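Beta-fructofuranosidase (Bifidobacterium adolescentis, PDB 6NOB) probably hydrolyses terminal beta-D-fructofuranoside bonds, such as that of sucrose, as a member of glycoside hydrolase family 32. Local coordinates at residues D262-C274 against A286-E298. Sequence-based numbering, arbitrary orientation.
Sequences DFGYDFRDPKVEC and AYMVTATNLPVSE
Met288 faces Val272, its non-hydrogen-bonded partner in the antiparallel hairpin 268-273/286-295, and reaches over to Pro270. Met288 CG leaves anti to the backbone N (chi1 169°), and CB sits 3.9 Å from Val272 CG2. CG moves on to Pro270 CB, SD stays over that same carbon at 3.9 Å, and the bend at chi3 (-64°) turns CE back to Val272 CG2. Tyr220 of strand 216-227 packs on Val272 and Met288, Thr222 on Pro270.

Hydrogen-bonded pairs hold the backbones: Arg268 with Ala291, Lys271 with Val289, and Glu273 with Tyr287, where the bond from Tyr287 N is weak. Between the first two pairs, 268-273 spends one extra residue, a beta bulge with Asp269 in left-handed backbone angles. Before the strand, Thr292 OG1 donates to Asp266 O at 2.7 Å.

The Phe267 ring has Thr292 CB at its edge, 4.2 Å from CD1, while CE1 lies 3.4 Å from Thr290 OG1, already hydrogen-bonded to Thr342; the same CD1 meets the Phe263 ring edge-on. With only an alanine's methyl in place of the Phe267 ring, Thr290 and Thr292 would probably border a gap and the Phe263 edge would lose its neighbour.

Arg268-Asp269-Pro270 matches the Arg-Asp-Pro motif of the family's five-bladed propeller, whose aspartate stabilises the transition state in relatives. Asp269 OD2 accepts a hydrogen bond from Cys376 N. Arg268 NH1 forms salt bridges with Asp266 OD1 (3.0 Å, in the guanidinium plane) and Glu236, NH2 with Glu375. The bulge, with the Arg268 charge pairs on one face and the Val272-Met288 packing on the other, probably fixes how Asp269 is presented.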
# COMPACT_ATOMS: atom_id res chain seq x y z
N ASP A 262 -25.74 -4.14 13.75
CA ASP A 262 -25.39 -2.73 13.84
C ASP A 262 -23.97 -2.44 13.36
O ASP A 262 -23.62 -1.27 13.17
CB ASP A 262 -25.56 -2.23 15.27
CG ASP A 262 -27.01 -1.87 15.59
OD1 ASP A 262 -27.81 -1.69 14.65
OD2 ASP A 262 -27.35 -1.79 16.79
N PHE A 263 -23.14 -3.47 13.17
CA PHE A 263 -21.90 -3.29 12.44
C PHE A 263 -22.20 -2.75 11.05
O PHE A 263 -23.17 -3.16 10.41
CB PHE A 263 -21.15 -4.63 12.31
CG PHE A 263 -20.23 -4.95 13.46
CD1 PHE A 263 -20.69 -4.91 14.77
CD2 PHE A 263 -18.92 -5.34 13.23
CE1 PHE A 263 -19.85 -5.22 15.82
CE2 PHE A 263 -18.07 -5.65 14.28
CZ PHE A 263 -18.54 -5.60 15.58
N GLY A 264 -21.38 -1.82 10.59
CA GLY A 264 -21.45 -1.44 9.19
C GLY A 264 -21.14 -2.62 8.29
O GLY A 264 -20.36 -3.51 8.65
N TYR A 265 -21.77 -2.64 7.12
CA TYR A 265 -21.45 -3.67 6.14
C TYR A 265 -19.97 -3.62 5.76
O TYR A 265 -19.37 -4.67 5.49
CB TYR A 265 -22.32 -3.51 4.90
CG TYR A 265 -23.77 -3.86 5.14
CD1 TYR A 265 -24.12 -5.04 5.80
CD2 TYR A 265 -24.79 -3.02 4.71
CE1 TYR A 265 -25.45 -5.37 6.02
CE2 TYR A 265 -26.12 -3.34 4.93
CZ TYR A 265 -26.44 -4.51 5.59
OH TYR A 265 -27.76 -4.83 5.81
N ASP A 266 -19.38 -2.43 5.74
CA ASP A 266 -17.93 -2.30 5.63
C ASP A 266 -17.29 -2.82 6.92
O ASP A 266 -17.48 -2.24 7.99
CB ASP A 266 -17.55 -0.84 5.40
CG ASP A 266 -18.19 -0.26 4.15
OD1 ASP A 266 -17.78 -0.65 3.04
OD2 ASP A 266 -19.11 0.58 4.28
N PHE A 267 -16.52 -3.90 6.80
CA PHE A 267 -15.97 -4.59 7.96
C PHE A 267 -14.75 -5.38 7.50
O PHE A 267 -14.87 -6.57 7.20
CB PHE A 267 -17.05 -5.49 8.59
CG PHE A 267 -16.54 -6.43 9.65
CD1 PHE A 267 -16.02 -5.94 10.84
CD2 PHE A 267 -16.62 -7.80 9.47
CE1 PHE A 267 -15.56 -6.81 11.82
CE2 PHE A 267 -16.17 -8.67 10.44
CZ PHE A 267 -15.64 -8.17 11.62
N ARG A 268 -13.59 -4.74 7.43
CA ARG A 268 -12.50 -5.30 6.64
C ARG A 268 -11.14 -4.91 7.21
O ARG A 268 -11.03 -4.17 8.19
CB ARG A 268 -12.62 -4.84 5.18
CG ARG A 268 -12.55 -3.34 4.99
CD ARG A 268 -12.54 -3.00 3.51
NE ARG A 268 -12.86 -1.60 3.24
CZ ARG A 268 -14.09 -1.12 3.14
NH1 ARG A 268 -15.13 -1.93 3.28
NH2 ARG A 268 -14.29 0.17 2.89
N ASP A 269 -10.10 -5.44 6.56
CA ASP A 269 -8.69 -5.14 6.79
C ASP A 269 -8.23 -5.57 8.18
O ASP A 269 -7.75 -4.73 8.96
CB ASP A 269 -8.42 -3.65 6.57
CG ASP A 269 -8.96 -3.15 5.24
OD1 ASP A 269 -9.13 -3.96 4.30
OD2 ASP A 269 -9.22 -1.93 5.13
N PRO A 270 -8.34 -6.85 8.53
CA PRO A 270 -7.95 -7.27 9.88
C PRO A 270 -6.45 -7.15 10.09
O PRO A 270 -5.65 -7.51 9.23
CB PRO A 270 -8.40 -8.74 9.94
CG PRO A 270 -8.31 -9.19 8.51
CD PRO A 270 -8.71 -8.00 7.68
N LYS A 271 -6.08 -6.64 11.26
CA LYS A 271 -4.68 -6.51 11.66
C LYS A 271 -4.51 -7.18 13.02
O LYS A 271 -5.09 -6.73 14.01
CB LYS A 271 -4.26 -5.04 11.70
CG LYS A 271 -2.92 -4.75 11.03
CD LYS A 271 -1.80 -5.49 11.72
CE LYS A 271 -0.47 -5.26 11.03
NZ LYS A 271 0.63 -6.01 11.71
N VAL A 272 -3.73 -8.25 13.06
CA VAL A 272 -3.56 -9.06 14.26
C VAL A 272 -2.21 -8.73 14.88
O VAL A 272 -1.16 -8.91 14.25
CB VAL A 272 -3.68 -10.56 13.94
CG1 VAL A 272 -3.52 -11.41 15.20
CG2 VAL A 272 -5.02 -10.86 13.28
N GLU A 273 -2.23 -8.24 16.11
CA GLU A 273 -1.04 -7.80 16.82
C GLU A 273 -0.83 -8.69 18.03
O GLU A 273 -1.72 -8.83 18.87
CB GLU A 273 -1.16 -6.34 17.26
CG GLU A 273 -0.04 -5.88 18.18
CD GLU A 273 1.33 -6.01 17.54
OE1 GLU A 273 1.45 -5.71 16.33
OE2 GLU A 273 2.29 -6.40 18.24
N CYS A 274 0.36 -9.29 18.14
CA CYS A 274 0.63 -10.25 19.19
C CYS A 274 1.65 -9.77 20.21
O CYS A 274 1.82 -10.44 21.24
CB CYS A 274 1.10 -11.58 18.58
SG CYS A 274 -0.17 -12.41 17.62
N ALA A 286 -4.21 -13.12 21.38
CA ALA A 286 -3.84 -12.21 20.31
C ALA A 286 -5.01 -11.30 19.99
O ALA A 286 -6.17 -11.68 20.16
CB ALA A 286 -3.41 -12.99 19.06
N TYR A 287 -4.70 -10.10 19.51
CA TYR A 287 -5.71 -9.07 19.32
C TYR A 287 -5.77 -8.63 17.86
O TYR A 287 -4.74 -8.49 17.20
CB TYR A 287 -5.45 -7.87 20.24
CG TYR A 287 -5.83 -8.18 21.67
CD1 TYR A 287 -4.96 -8.86 22.51
CD2 TYR A 287 -7.09 -7.84 22.16
CE1 TYR A 287 -5.31 -9.16 23.81
CE2 TYR A 287 -7.45 -8.13 23.46
CZ TYR A 287 -6.56 -8.80 24.28
OH TYR A 287 -6.91 -9.10 25.58
N MET A 288 -6.99 -8.43 17.37
CA MET A 288 -7.27 -8.11 15.98
C MET A 288 -8.13 -6.86 15.92
O MET A 288 -9.20 -6.82 16.55
CB MET A 288 -7.97 -9.29 15.28
CG MET A 288 -8.55 -8.97 13.90
SD MET A 288 -9.77 -10.19 13.33
CE MET A 288 -8.79 -11.68 13.20
N VAL A 289 -7.68 -5.85 15.19
CA VAL A 289 -8.50 -4.68 14.90
C VAL A 289 -9.08 -4.83 13.50
O VAL A 289 -8.43 -5.36 12.60
CB VAL A 289 -7.70 -3.37 15.03
CG1 VAL A 289 -7.32 -3.11 16.47
CG2 VAL A 289 -6.46 -3.40 14.15
N THR A 290 -10.32 -4.38 13.34
CA THR A 290 -10.98 -4.37 12.04
C THR A 290 -11.58 -2.99 11.83
O THR A 290 -11.89 -2.27 12.78
CB THR A 290 -12.06 -5.45 11.94
OG1 THR A 290 -12.74 -5.59 13.19
CG2 THR A 290 -11.43 -6.79 11.58
N ALA A 291 -11.73 -2.61 10.56
CA ALA A 291 -12.24 -1.30 10.18
C ALA A 291 -13.72 -1.40 9.86
O ALA A 291 -14.12 -2.17 8.99
CB ALA A 291 -11.46 -0.76 8.98
N THR A 292 -14.54 -0.62 10.57
CA THR A 292 -15.97 -0.57 10.33
C THR A 292 -16.52 0.76 10.85
O THR A 292 -15.76 1.70 11.11
CB THR A 292 -16.68 -1.77 10.98
OG1 THR A 292 -18.06 -1.77 10.59
CG2 THR A 292 -16.59 -1.68 12.49
N ASN A 293 -17.84 0.83 10.98
CA ASN A 293 -18.50 1.97 11.61
C ASN A 293 -19.58 1.43 12.54
O ASN A 293 -20.11 0.34 12.33
CB ASN A 293 -19.11 2.93 10.57
CG ASN A 293 -19.98 2.21 9.54
OD1 ASN A 293 -19.50 1.82 8.47
ND2 ASN A 293 -21.25 2.04 9.86
N LEU A 294 -19.90 2.21 13.57
CA LEU A 294 -20.89 1.80 14.55
C LEU A 294 -21.90 2.91 14.77
O LEU A 294 -21.60 4.09 14.53
CB LEU A 294 -20.22 1.43 15.88
CG LEU A 294 -19.38 0.15 15.87
CD1 LEU A 294 -18.61 -0.03 17.18
CD2 LEU A 294 -20.27 -1.06 15.60
N PRO A 295 -23.11 2.58 15.20
CA PRO A 295 -24.10 3.62 15.50
C PRO A 295 -23.62 4.52 16.63
O PRO A 295 -23.12 4.04 17.65
CB PRO A 295 -25.36 2.83 15.90
CG PRO A 295 -25.14 1.45 15.38
CD PRO A 295 -23.66 1.22 15.39
N VAL A 296 -23.77 5.83 16.44
CA VAL A 296 -23.36 6.77 17.47
C VAL A 296 -24.18 6.58 18.74
O VAL A 296 -23.74 7.00 19.82
CB VAL A 296 -23.47 8.23 16.96
CG1 VAL A 296 -22.61 8.41 15.72
CG2 VAL A 296 -24.92 8.59 16.67
N SER A 297 -25.34 5.94 18.65
CA SER A 297 -26.14 5.63 19.83
C SER A 297 -25.46 4.63 20.76
O SER A 297 -25.89 4.48 21.90
CB SER A 297 -27.51 5.10 19.41
OG SER A 297 -27.38 3.99 18.54
N GLU A 298 -24.40 3.96 20.30
CA GLU A 298 -23.59 3.11 21.17
C GLU A 298 -22.61 3.91 22.02
O GLU A 298 -21.82 3.31 22.76
CB GLU A 298 -22.82 2.08 20.33
CG GLU A 298 -23.71 1.04 19.65
CD GLU A 298 -22.91 -0.14 19.12
OE1 GLU A 298 -23.52 -1.03 18.48
OE2 GLU A 298 -21.69 -0.19 19.35
O HOH W 1 -22.90 1.25 11.73
O HOH W 2 -20.80 0.30 6.25